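Beta-1,4-mannanase (PDB 3VUP) probably hydrolyses the internal beta-1,4-mannosidic bonds of mannan, serving as a digestive-fluid enzyme of the sea hare Aplysia kurodai. Local coordinates at residues V220-W225 and N238-H243; C244-G249 and K253-F258. All coordinates share one frame; numbering follows the deposited sequence.

Contact 1 (V220-W225 and N238-H243); sequences VTMGVW and NHYSDH. With SO4 (sulfate ion), chain I.
The Y240 ring carries this contact, and its two faces meet different parts of the chain. Over one face sits the methyl of M222: CE is 3.3 Å from the Y240 ring centroid and only 9° off the normal, which makes this a centred CH-pi contact. CE touches all six ring carbons, with CD1 of Y240 nearest at 3.4 Å. The sulfur lies behind the methyl, M222 SD being 4.6 Å from the same centroid, so the pair is also a Met-aromatic contact led by the methyl. With CG anti to the backbone N, the M222 chain bends at chi2 (-81°) and again at chi3, and thereby lowers CE onto the ring. CB of H239 lies over the centre of the opposite face, 4.0 Å from the plane. V224 CG1 comes in obliquely, 3.5 Å from Y240 CE2.

The phenol end is held from outside the two segments, since Y240 OH hydrogen-bonds to E164 and Y197. At the backbone, Y240 N donates to N238 OD1 (3.0 Å), forming an Asx turn, and S241 follows as the N-cap of helix 242-249. At the exposed start of the helix, H243 meets a sulfate, probably from the crystallisation liquor, at its ring edge: H243 ND1 donates to sulfate O3 at 2.8 Å, near the ring plane, with an N-H...O angle of 160°.

Joining strand 220-224 to the loop leading into helix 242-249, the buried methionine–tyrosine packing belongs to one beta-alpha-beta unit of the eight-stranded parallel TIM barrel.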
loop_
_atom_site.group_PDB
_atom_site.type_symbol
_atom_site.label_atom_id
_atom_site.label_comp_id
_atom_site.label_asym_id
_atom_site.label_seq_id
_atom_site.Cartn_x
_atom_site.Cartn_y
_atom_site.Cartn_z
ATOM N N VAL A 220 -1.980 8.737 3.117
ATOM C CA VAL A 220 -2.343 7.926 1.963
ATOM C C VAL A 220 -1.097 7.593 1.141
ATOM O O VAL A 220 -0.220 8.452 0.917
ATOM C CB VAL A 220 -3.398 8.646 1.076
ATOM C CG1 VAL A 220 -3.833 7.745 -0.078
ATOM C CG2 VAL A 220 -4.603 9.035 1.912
ATOM N N THR A 221 -1.032 6.340 0.695
ATOM C CA THR A 221 0.053 5.868 -0.155
ATOM C C THR A 221 -0.527 4.916 -1.217
ATOM O O THR A 221 -1.745 4.735 -1.309
ATOM C CB THR A 221 1.148 5.161 0.690
ATOM O OG1 THR A 221 2.313 4.911 -0.107
ATOM C CG2 THR A 221 0.642 3.852 1.258
ATOM N N MET A 222 0.366 4.312 -1.994
ATOM C CA MET A 222 0.030 3.329 -3.013
ATOM C C MET A 222 1.323 2.560 -3.265
ATOM O O MET A 222 2.402 3.153 -3.316
ATOM C CB MET A 222 -0.512 4.033 -4.265
ATOM C CG MET A 222 -0.719 3.152 -5.488
ATOM S SD MET A 222 0.824 2.878 -6.402
ATOM C CE MET A 222 1.310 4.577 -6.694
ATOM N N GLY A 223 1.230 1.240 -3.398
ATOM C CA GLY A 223 2.412 0.406 -3.532
ATOM C C GLY A 223 2.763 0.060 -4.972
ATOM O O GLY A 223 2.074 -0.743 -5.609
ATOM N N VAL A 224 3.821 0.667 -5.497
ATOM C CA VAL A 224 4.226 0.378 -6.870
ATOM C C VAL A 224 4.984 -0.939 -6.944
ATOM O O VAL A 224 5.686 -1.332 -6.011
ATOM C CB VAL A 224 5.074 1.511 -7.502
ATOM C CG1 VAL A 224 4.290 2.819 -7.515
ATOM C CG2 VAL A 224 6.422 1.688 -6.806
ATOM N N TRP A 225 4.876 -1.620 -8.076
ATOM C CA TRP A 225 5.529 -2.916 -8.227
ATOM C C TRP A 225 7.045 -2.815 -8.287
ATOM O O TRP A 225 7.755 -3.769 -7.976
ATOM C CB TRP A 225 4.955 -3.660 -9.435
ATOM C CG TRP A 225 5.864 -3.866 -10.625
ATOM C CD1 TRP A 225 6.410 -5.055 -11.020
ATOM C CD2 TRP A 225 6.286 -2.893 -11.605
ATOM N NE1 TRP A 225 7.150 -4.888 -12.165
ATOM C CE2 TRP A 225 7.090 -3.574 -12.543
ATOM C CE3 TRP A 225 6.089 -1.514 -11.769
ATOM C CZ2 TRP A 225 7.692 -2.929 -13.626
ATOM C CZ3 TRP A 225 6.693 -0.875 -12.851
ATOM C CH2 TRP A 225 7.478 -1.586 -13.763
ATOM N N ASN A 238 7.971 9.545 -13.308
ATOM C CA ASN A 238 7.175 9.391 -12.093
ATOM C C ASN A 238 5.721 9.739 -12.358
ATOM O O ASN A 238 5.378 10.909 -12.532
ATOM C CB ASN A 238 7.713 10.268 -10.964
ATOM C CG ASN A 238 6.864 10.180 -9.718
ATOM O OD1 ASN A 238 6.103 9.223 -9.530
ATOM N ND2 ASN A 238 6.978 11.184 -8.857
ATOM N N HIS A 239 4.880 8.716 -12.403
ATOM C CA HIS A 239 3.465 8.905 -12.671
ATOM C C HIS A 239 2.638 9.402 -11.501
ATOM O O HIS A 239 1.489 9.789 -11.689
ATOM C CB HIS A 239 2.871 7.601 -13.179
ATOM C CG HIS A 239 3.323 7.270 -14.557
ATOM N ND1 HIS A 239 2.797 7.894 -15.667
ATOM C CD2 HIS A 239 4.307 6.458 -15.011
ATOM C CE1 HIS A 239 3.414 7.455 -16.748
ATOM N NE2 HIS A 239 4.338 6.583 -16.379
ATOM N N TYR A 240 3.208 9.393 -10.302
ATOM C CA TYR A 240 2.407 9.501 -9.086
ATOM C C TYR A 240 2.662 10.767 -8.284
ATOM O O TYR A 240 2.312 10.845 -7.106
ATOM C CB TYR A 240 2.586 8.254 -8.231
ATOM C CG TYR A 240 2.304 6.980 -8.996
ATOM C CD1 TYR A 240 1.011 6.652 -9.397
ATOM C CD2 TYR A 240 3.334 6.115 -9.340
ATOM C CE1 TYR A 240 0.749 5.478 -10.087
ATOM C CE2 TYR A 240 3.082 4.941 -10.036
ATOM C CZ TYR A 240 1.787 4.629 -10.399
ATOM O OH TYR A 240 1.505 3.468 -11.083
ATOM N N SER A 241 3.273 11.751 -8.931
ATOM C CA SER A 241 3.466 13.059 -8.334
ATOM C C SER A 241 2.131 13.729 -8.021
ATOM O O SER A 241 1.085 13.401 -8.595
ATOM C CB SER A 241 4.216 13.960 -9.307
ATOM O OG SER A 241 3.410 14.191 -10.454
ATOM N N ASP A 242 2.187 14.714 -7.130
ATOM C CA ASP A 242 1.015 15.514 -6.809
ATOM C C ASP A 242 0.431 16.119 -8.087
ATOM O O ASP A 242 -0.780 16.125 -8.288
ATOM C CB ASP A 242 1.393 16.663 -5.874
ATOM C CG ASP A 242 1.853 16.209 -4.491
ATOM O OD1 ASP A 242 1.960 14.998 -4.206
ATOM O OD2 ASP A 242 2.129 17.111 -3.679
ATOM N N HIS A 243 1.307 16.649 -8.934
ATOM C CA HIS A 243 0.883 17.268 -10.176
ATOM C C HIS A 243 0.083 16.304 -11.053
ATOM O O HIS A 243 -0.955 16.673 -11.610
ATOM C CB HIS A 243 2.104 17.775 -10.935
ATOM C CG HIS A 243 1.798 18.209 -12.330
ATOM N ND1 HIS A 243 1.147 19.389 -12.613
ATOM C CD2 HIS A 243 2.032 17.612 -13.521
ATOM C CE1 HIS A 243 1.003 19.505 -13.920
ATOM N NE2 HIS A 243 1.530 18.441 -14.494
HETATM S S SO4 I . -0.167 21.027 -9.181
HETATM O O1 SO4 I . -1.545 20.692 -9.544
HETATM O O2 SO4 I . 0.311 20.125 -8.134
HETATM O O3 SO4 I . 0.680 20.935 -10.365
HETATM O O4 SO4 I . -0.132 22.392 -8.666
#

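Contact 2 (C244-G249 and K253-F258). With SO4 (sulfate ion), chain I.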
loop_
_atom_site.group_PDB
_atom_site.type_symbol
_atom_site.label_atom_id
_atom_site.label_comp_id
_atom_site.label_asym_id
_atom_site.label_seq_id
_atom_site.Cartn_x
_atom_site.Cartn_y
_atom_site.Cartn_z
ATOM N N CYS A 244 0.569 15.077 -11.206
ATOM C CA CYS A 244 -0.102 14.118 -12.079
ATOM C C CYS A 244 -1.455 13.686 -11.550
ATOM O O CYS A 244 -2.415 13.566 -12.314
ATOM C CB CYS A 244 0.790 12.902 -12.332
ATOM S SG CYS A 244 2.236 13.299 -13.358
ATOM N N LEU A 245 -1.546 13.452 -10.247
ATOM C CA LEU A 245 -2.818 13.051 -9.661
ATOM C C LEU A 245 -3.851 14.171 -9.788
ATOM O O LEU A 245 -4.996 13.935 -10.187
ATOM C CB LEU A 245 -2.628 12.649 -8.203
ATOM C CG LEU A 245 -1.863 11.338 -8.021
ATOM C CD1 LEU A 245 -1.248 11.269 -6.638
ATOM C CD2 LEU A 245 -2.788 10.172 -8.223
ATOM N N ARG A 246 -3.447 15.396 -9.450
ATOM C CA ARG A 246 -4.346 16.542 -9.550
ATOM C C ARG A 246 -4.740 16.822 -10.999
ATOM O O ARG A 246 -5.877 17.209 -11.279
ATOM C CB ARG A 246 -3.713 17.784 -8.919
ATOM C CG ARG A 246 -3.562 17.697 -7.411
ATOM C CD ARG A 246 -2.727 18.847 -6.873
ATOM N NE ARG A 246 -2.665 18.798 -5.421
ATOM C CZ ARG A 246 -1.651 19.250 -4.695
ATOM N NH1 ARG A 246 -0.590 19.796 -5.287
ATOM N NH2 ARG A 246 -1.702 19.153 -3.373
ATOM N N LEU A 247 -3.809 16.629 -11.925
ATOM C CA LEU A 247 -4.124 16.843 -13.334
ATOM C C LEU A 247 -5.230 15.894 -13.774
ATOM O O LEU A 247 -6.193 16.292 -14.423
ATOM C CB LEU A 247 -2.884 16.634 -14.206
ATOM C CG LEU A 247 -3.136 16.759 -15.708
ATOM C CD1 LEU A 247 -3.471 18.186 -16.088
ATOM C CD2 LEU A 247 -1.921 16.284 -16.467
ATOM N N ALA A 248 -5.089 14.627 -13.411
ATOM C CA ALA A 248 -6.007 13.595 -13.885
ATOM C C ALA A 248 -7.390 13.687 -13.253
ATOM O O ALA A 248 -8.397 13.440 -13.917
ATOM C CB ALA A 248 -5.429 12.226 -13.629
ATOM N N GLY A 249 -7.437 14.017 -11.964
ATOM C CA GLY A 249 -8.686 13.984 -11.223
ATOM C C GLY A 249 -9.244 15.307 -10.730
ATOM O O GLY A 249 -10.426 15.393 -10.398
ATOM N N LYS A 253 -6.634 17.633 -2.643
ATOM C CA LYS A 253 -5.976 16.862 -1.600
ATOM C C LYS A 253 -5.735 15.407 -1.988
ATOM O O LYS A 253 -5.258 14.623 -1.167
ATOM C CB LYS A 253 -6.715 16.994 -0.267
ATOM C CG LYS A 253 -6.674 18.420 0.277
ATOM C CD LYS A 253 -6.526 18.465 1.791
ATOM C CE LYS A 253 -7.826 18.115 2.482
ATOM N NZ LYS A 253 -7.783 18.403 3.947
ATOM N N GLY A 254 -6.005 15.064 -3.246
ATOM C CA GLY A 254 -5.848 13.697 -3.706
ATOM C C GLY A 254 -4.434 13.372 -4.138
ATOM O O GLY A 254 -4.186 13.041 -5.300
ATOM N N VAL A 255 -3.513 13.457 -3.182
ATOM C CA VAL A 255 -2.098 13.217 -3.420
ATOM C C VAL A 255 -1.585 12.242 -2.371
ATOM O O VAL A 255 -2.228 12.020 -1.348
ATOM C CB VAL A 255 -1.274 14.528 -3.389
ATOM C CG1 VAL A 255 -1.858 15.540 -4.364
ATOM C CG2 VAL A 255 -1.224 15.096 -1.976
ATOM N N PHE A 256 -0.442 11.624 -2.639
ATOM C CA PHE A 256 0.160 10.721 -1.674
ATOM C C PHE A 256 0.995 11.470 -0.653
ATOM O O PHE A 256 1.689 12.433 -0.973
ATOM C CB PHE A 256 1.003 9.673 -2.398
ATOM C CG PHE A 256 0.194 8.800 -3.298
ATOM C CD1 PHE A 256 -0.925 8.144 -2.799
ATOM C CD2 PHE A 256 0.496 8.667 -4.647
ATOM C CE1 PHE A 256 -1.709 7.357 -3.614
ATOM C CE2 PHE A 256 -0.295 7.878 -5.469
ATOM C CZ PHE A 256 -1.399 7.229 -4.955
ATOM N N ASP A 257 0.915 11.021 0.592
ATOM C CA ASP A 257 1.771 11.536 1.654
ATOM C C ASP A 257 3.146 10.886 1.677
ATOM O O ASP A 257 4.126 11.503 2.090
ATOM C CB ASP A 257 1.088 11.346 3.002
ATOM C CG ASP A 257 -0.195 12.116 3.083
ATOM O OD1 ASP A 257 -0.101 13.327 3.381
ATOM O OD2 ASP A 257 -1.272 11.534 2.814
ATOM N N PHE A 258 3.211 9.632 1.251
ATOM C CA PHE A 258 4.479 8.935 1.163
ATOM C C PHE A 258 4.400 7.938 0.041
ATOM O O PHE A 258 3.315 7.504 -0.356
ATOM C CB PHE A 258 4.896 8.283 2.490
ATOM C CG PHE A 258 4.009 7.158 2.976
ATOM C CD1 PHE A 258 4.337 5.828 2.722
ATOM C CD2 PHE A 258 2.907 7.428 3.771
ATOM C CE1 PHE A 258 3.567 4.790 3.235
ATOM C CE2 PHE A 258 2.135 6.395 4.292
ATOM C CZ PHE A 258 2.469 5.073 4.030
HETATM S S SO4 I . -0.167 21.027 -9.181
HETATM O O1 SO4 I . -1.545 20.692 -9.544
HETATM O O2 SO4 I . 0.311 20.125 -8.134
HETATM O O3 SO4 I . 0.680 20.935 -10.365
HETATM O O4 SO4 I . -0.132 22.392 -8.666
#
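L245 and R246 of helix 242-249 pack against the return loop 253-258, which leads into strand 259-262 and completes the helix-to-strand half of a beta-alpha-beta unit in the TIM barrel. The closest CA atoms, those of L245 and V255, are 6.3 Å apart, so the loop runs close against the helix.

The apolar part belongs to L245. Its CD1 reaches F256 CE2 at 3.7 Å, meeting the ring obliquely while the two side chains cross at about a right angle. The same leucine also lies on the backbone, with L245 CB 3.3 Å from G254 O. That carbonyl has its polar partner elsewhere, in N205 ND2 of helix 197-214, whose L201 and L204 also touch L245.

Backbone bonding shapes the loop locally. G254 is the centre of an inverse gamma turn, closed by a weak bond from V255 N to K253 O. On the helix side, C244 is anchored by its disulfide to C177.

The charged part is R246, whose chain is extended from CG to NE (chi3 176°) and so carries the guanidinium to the loop. V255 CG1 lies over one face of that group, 3.5 Å from R246 NE, an apolar methyl against a flat cation. Beyond the two segments, R246 NE donates to Q252 O, a second grip on the guanidinium beside the sulfate. At the edge, in the guanidinium plane, R246 NH1 donates to sulfate O2 at 3.0 Å, with an N-H...O angle of 157°.

How the contacts relate
Both contacts use helix 242-249: contact 1 packs through Y240, just before its N-cap, contact 2 through L245 and R246 in the helix itself, and their centres are about 8 Å apart. Contact 1 lies deeper, about 10 Å from the chain centre against about 15 Å; its three touching residues are all buried, and it works by methyl-on-ring packing of M222 and V224 against one tyrosine. Contact 2 joins buried L245, G254 and F256 to partly exposed R246 and V255. F256 also packs on M222, which makes the two apolar clusters continuous. V220 O lies 2.8 Å from D257 N, a probable hydrogen bond. At the surface, H243 and R246 share one sulfate.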